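PDB 6DHT: xyloglucan-specific endo-beta-1,4-glucanase BoGH9A from Bacteroides ovatus, which cleaves internal beta-1,4-glucosidic linkages in the backbone of xyloglucan, releasing xyloglucan oligosaccharides. Local coordinates for residues 113-118 with 215-220. Residues are numbered along the deposited sequence; the frame is centred on the assembly and turned at random. Where two conformers were deposited one is given.
Sequences KSFYYQ and LDEMQF. With CA (calcium ion), chain D; EDO (1,2-ethanediol), chain G.
Glu217 reaches from helix 213-226 to the backbone of helix 105-117 between Phe115 and Tyr116, a worked example of two helices joined through one buried side chain. Its CG lies 3.5 Å from Phe115 CB, obliquely to the ring, and its CD stands 3.6 Å from Tyr116 N. With CG anti to the backbone N (chi1 -168°) and a bend at chi2, the carboxylate is set against the neighbouring backbone: OE1 packs against Tyr116 CB at 3.6 Å, OE2 near Phe115 C. No hydrogen bond crosses between the segments; OE1 makes a salt bridge with Arg119, which probably offsets the cost of burying the charge. Trimming Glu217 to an alanine would probably open a gap beside Phe115 CB and leave Arg119 without this carboxylate. Around this tight centre the contact is looser. The Phe115 ring turns off toward helices 176-192 and 551-567, Met218 CE approaches Phe115 CG only to 5.1 Å, and partly exposed Lys113 faces outward, its NZ hydrogen-bonded to Tyr128 O and, at 3.1 Å, to O1 of an ethanediol probably from the crystallisation liquor. Adjacent Asp216 OD2 binds calcium at 2.3 Å. Such helix-to-helix packing belongs to the (alpha/alpha)6 barrel of glycoside hydrolase family 9.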
ATOM      1  N   LYS A 113       4.739  -1.620 -10.373  1.00 10.84           N
ATOM      2  CA  LYS A 113       4.346  -1.456 -11.763  1.00 12.42           C
ATOM      3  C   LYS A 113       2.828  -1.285 -11.898  1.00 13.21           C
ATOM      4  O   LYS A 113       2.352  -0.731 -12.895  1.00 13.72           O
ATOM      5  CB  LYS A 113       4.851  -2.652 -12.567  1.00 12.55           C
ATOM      6  CG  LYS A 113       4.659  -2.620 -14.060  1.00 15.94           C
ATOM      7  CD  LYS A 113       5.304  -1.433 -14.744  1.00 19.59           C
ATOM      8  CE  LYS A 113       5.232  -1.598 -16.272  1.00 18.52           C
ATOM      9  NZ  LYS A 113       6.086  -2.692 -16.810  1.00 20.81           N
ATOM     10  N   SER A 114       2.058  -1.745 -10.909  1.00 11.50           N
ATOM     11  CA  SER A 114       0.611  -1.551 -10.938  0.58 12.14           C
ATOM     12  C   SER A 114       0.249  -0.075 -11.069  1.00 13.64           C
ATOM     13  O   SER A 114      -0.761   0.269 -11.711  1.00 13.03           O
ATOM     14  CB  SER A 114      -0.031  -2.126  -9.674  0.58 12.69           C
ATOM     15  OG  SER A 114       0.196  -1.315  -8.523  0.58 13.65           O
ATOM     16  N   PHE A 115       1.051   0.802 -10.465  1.00 11.01           N
ATOM     17  CA  PHE A 115       0.803   2.229 -10.513  1.00 12.77           C
ATOM     18  C   PHE A 115       0.914   2.766 -11.946  1.00 14.67           C
ATOM     19  O   PHE A 115       0.134   3.642 -12.357  1.00 13.48           O
ATOM     20  CB  PHE A 115       1.758   2.972  -9.581  1.00 12.50           C
ATOM     21  CG  PHE A 115       1.453   2.748  -8.125  1.00 10.76           C
ATOM     22  CD1 PHE A 115       1.952   1.643  -7.450  1.00 12.05           C
ATOM     23  CD2 PHE A 115       0.636   3.646  -7.434  1.00 12.43           C
ATOM     24  CE1 PHE A 115       1.616   1.425  -6.110  1.00 11.85           C
ATOM     25  CE2 PHE A 115       0.322   3.431  -6.106  1.00 12.60           C
ATOM     26  CZ  PHE A 115       0.802   2.312  -5.455  1.00 11.39           C
ATOM     27  N   TYR A 116       1.872   2.233 -12.704  1.00 12.99           N
ATOM     28  CA  TYR A 116       2.007   2.578 -14.111  1.00 13.63           C
ATOM     29  C   TYR A 116       0.708   2.276 -14.878  1.00 14.93           C
ATOM     30  O   TYR A 116       0.213   3.108 -15.631  1.00 15.53           O
ATOM     31  CB  TYR A 116       3.227   1.885 -14.736  1.00 15.82           C
ATOM     32  CG  TYR A 116       3.179   1.895 -16.250  1.00 15.96           C
ATOM     33  CD1 TYR A 116       3.563   3.014 -16.980  1.00 18.13           C
ATOM     34  CD2 TYR A 116       2.738   0.781 -16.945  1.00 16.79           C
ATOM     35  CE1 TYR A 116       3.491   3.017 -18.363  1.00 16.83           C
ATOM     36  CE2 TYR A 116       2.676   0.778 -18.326  1.00 19.82           C
ATOM     37  CZ  TYR A 116       3.063   1.899 -19.027  1.00 19.57           C
ATOM     38  OH  TYR A 116       3.001   1.921 -20.408  1.00 24.49           O
ATOM     39  N   TYR A 117       0.121   1.099 -14.638  1.00 14.30           N
ATOM     40  CA  TYR A 117      -1.130   0.755 -15.285  1.00 13.68           C
ATOM     41  C   TYR A 117      -2.277   1.703 -14.882  1.00 13.85           C
ATOM     42  O   TYR A 117      -3.218   1.916 -15.655  1.00 14.49           O
ATOM     43  CB  TYR A 117      -1.505  -0.691 -14.987  1.00 14.22           C
ATOM     44  CG  TYR A 117      -0.617  -1.691 -15.680  1.00 15.24           C
ATOM     45  CD1 TYR A 117      -0.729  -1.913 -17.053  1.00 15.99           C
ATOM     46  CD2 TYR A 117       0.305  -2.447 -14.968  1.00 15.14           C
ATOM     47  CE1 TYR A 117       0.051  -2.847 -17.687  1.00 15.90           C
ATOM     48  CE2 TYR A 117       1.102  -3.362 -15.602  1.00 14.54           C
ATOM     49  CZ  TYR A 117       0.962  -3.560 -16.970  1.00 15.93           C
ATOM     50  OH  TYR A 117       1.765  -4.509 -17.577  1.00 17.93           O
ATOM     51  N   GLN A 118      -2.215   2.276 -13.685  1.00 13.67           N
ATOM     52  CA  GLN A 118      -3.236   3.213 -13.230  1.00 12.64           C
ATOM     53  C   GLN A 118      -3.090   4.645 -13.786  1.00 13.46           C
ATOM     54  O   GLN A 118      -3.894   5.541 -13.464  1.00 13.98           O
ATOM     55  CB  GLN A 118      -3.254   3.298 -11.704  1.00 12.60           C
ATOM     56  CG  GLN A 118      -3.635   2.021 -10.959  1.00 12.32           C
ATOM     57  CD  GLN A 118      -5.093   1.648 -11.112  1.00 13.34           C
ATOM     58  OE1 GLN A 118      -5.437   0.770 -11.903  1.00 14.54           O
ATOM     59  NE2 GLN A 118      -5.950   2.272 -10.315  1.00 13.01           N
ATOM     60  N   LEU A 215      10.729   6.642  -7.728  1.00 12.37           N
ATOM     61  CA  LEU A 215      10.519   8.080  -7.693  1.00 12.33           C
ATOM     62  C   LEU A 215       9.920   8.591  -8.997  1.00 12.93           C
ATOM     63  O   LEU A 215       9.079   9.480  -8.959  1.00 12.96           O
ATOM     64  CB  LEU A 215      11.824   8.810  -7.421  1.00 12.78           C
ATOM     65  CG  LEU A 215      12.424   8.610  -6.034  1.00 12.59           C
ATOM     66  CD1 LEU A 215      13.665   9.512  -5.855  1.00 15.42           C
ATOM     67  CD2 LEU A 215      11.422   8.845  -4.903  1.00 14.34           C
ATOM     68  N   ASP A 216      10.316   8.032 -10.140  1.00 12.86           N
ATOM     69  CA  ASP A 216       9.628   8.391 -11.392  1.00 12.96           C
ATOM     70  C   ASP A 216       8.130   8.175 -11.277  1.00 14.97           C
ATOM     71  O   ASP A 216       7.305   9.015 -11.692  1.00 16.29           O
ATOM     72  CB  ASP A 216      10.128   7.604 -12.587  1.00 13.05           C
ATOM     73  CG  ASP A 216      11.572   7.920 -12.953  1.00 16.18           C
ATOM     74  OD1 ASP A 216      11.930   9.114 -13.107  1.00 16.28           O
ATOM     75  OD2 ASP A 216      12.325   6.946 -13.097  1.00 15.21           O
ATOM     76  N   GLU A 217       7.759   7.021 -10.743  1.00 13.79           N
ATOM     77  CA  GLU A 217       6.348   6.709 -10.630  1.00 13.52           C
ATOM     78  C   GLU A 217       5.630   7.679  -9.691  1.00 13.87           C
ATOM     79  O   GLU A 217       4.566   8.204 -10.036  1.00 14.34           O
ATOM     80  CB  GLU A 217       6.120   5.260 -10.184  1.00 12.75           C
ATOM     81  CG  GLU A 217       4.657   4.809 -10.346  1.00 13.05           C
ATOM     82  CD  GLU A 217       4.201   4.875 -11.801  1.00 14.37           C
ATOM     83  OE1 GLU A 217       4.895   4.288 -12.666  1.00 15.40           O
ATOM     84  OE2 GLU A 217       3.181   5.559 -12.088  1.00 15.36           O
ATOM     85  N   MET A 218       6.221   7.939  -8.525  1.00 12.05           N
ATOM     86  CA  MET A 218       5.619   8.873  -7.613  1.00 12.77           C
ATOM     87  C   MET A 218       5.437  10.208  -8.296  1.00 13.39           C
ATOM     88  O   MET A 218       4.411  10.850  -8.117  1.00 14.16           O
ATOM     89  CB  MET A 218       6.443   9.052  -6.328  1.00 13.15           C
ATOM     90  CG  MET A 218       6.796   7.774  -5.558  1.00 12.44           C
ATOM     91  SD  MET A 218       5.395   6.787  -5.003  1.00 13.18           S
ATOM     92  CE  MET A 218       5.337   5.546  -6.283  1.00 12.51           C
ATOM     93  N   GLN A 219       6.451  10.644  -9.046  1.00 13.33           N
ATOM     94  CA  GLN A 219       6.392  11.978  -9.640  1.00 14.73           C
ATOM     95  C   GLN A 219       5.235  12.111 -10.606  1.00 15.38           C
ATOM     96  O   GLN A 219       4.672  13.202 -10.755  1.00 15.38           O
ATOM     97  CB  GLN A 219       7.711  12.308 -10.343  1.00 14.81           C
ATOM     98  CG  GLN A 219       8.215  13.736 -10.070  1.00 17.73           C
ATOM     99  CD  GLN A 219       7.443  14.847 -10.792  1.00 17.68           C
ATOM    100  OE1 GLN A 219       7.128  14.755 -11.987  1.00 19.60           O
ATOM    101  NE2 GLN A 219       7.129  15.903 -10.056  1.00 20.53           N
ATOM    102  N   PHE A 220       4.854  11.007 -11.243  1.00 14.46           N
ATOM    103  CA  PHE A 220       3.741  11.064 -12.183  1.00 14.28           C
ATOM    104  C   PHE A 220       2.482  11.558 -11.484  1.00 15.11           C
ATOM    105  O   PHE A 220       1.663  12.276 -12.074  1.00 17.01           O
ATOM    106  CB  PHE A 220       3.456   9.725 -12.835  1.00 15.27           C
ATOM    107  CG  PHE A 220       2.571   9.861 -14.027  1.00 17.08           C
ATOM    108  CD1 PHE A 220       3.110  10.190 -15.260  1.00 17.55           C
ATOM    109  CD2 PHE A 220       1.199   9.750 -13.906  1.00 18.18           C
ATOM    110  CE1 PHE A 220       2.287  10.347 -16.375  1.00 18.65           C
ATOM    111  CE2 PHE A 220       0.372   9.911 -15.029  1.00 17.00           C
ATOM    112  CZ  PHE A 220       0.930  10.231 -16.253  1.00 19.36           C
TER
HETATM  113 CA    CA D 603      14.186   5.801 -13.799  1.00 17.76          CA
HETATM  114  C1  EDO G 606       7.845  -5.628 -14.883  1.00 33.41           C
HETATM  115  O1  EDO G 606       6.720  -5.528 -15.776  1.00 36.01           O
HETATM  116  C2  EDO G 606       7.386  -5.359 -13.451  1.00 31.35           C
HETATM  117  O2  EDO G 606       6.434  -6.351 -13.013  1.00 21.12           O
HETATM  118  O   HOH W   1      16.208   4.733 -14.391  1.00 22.17           O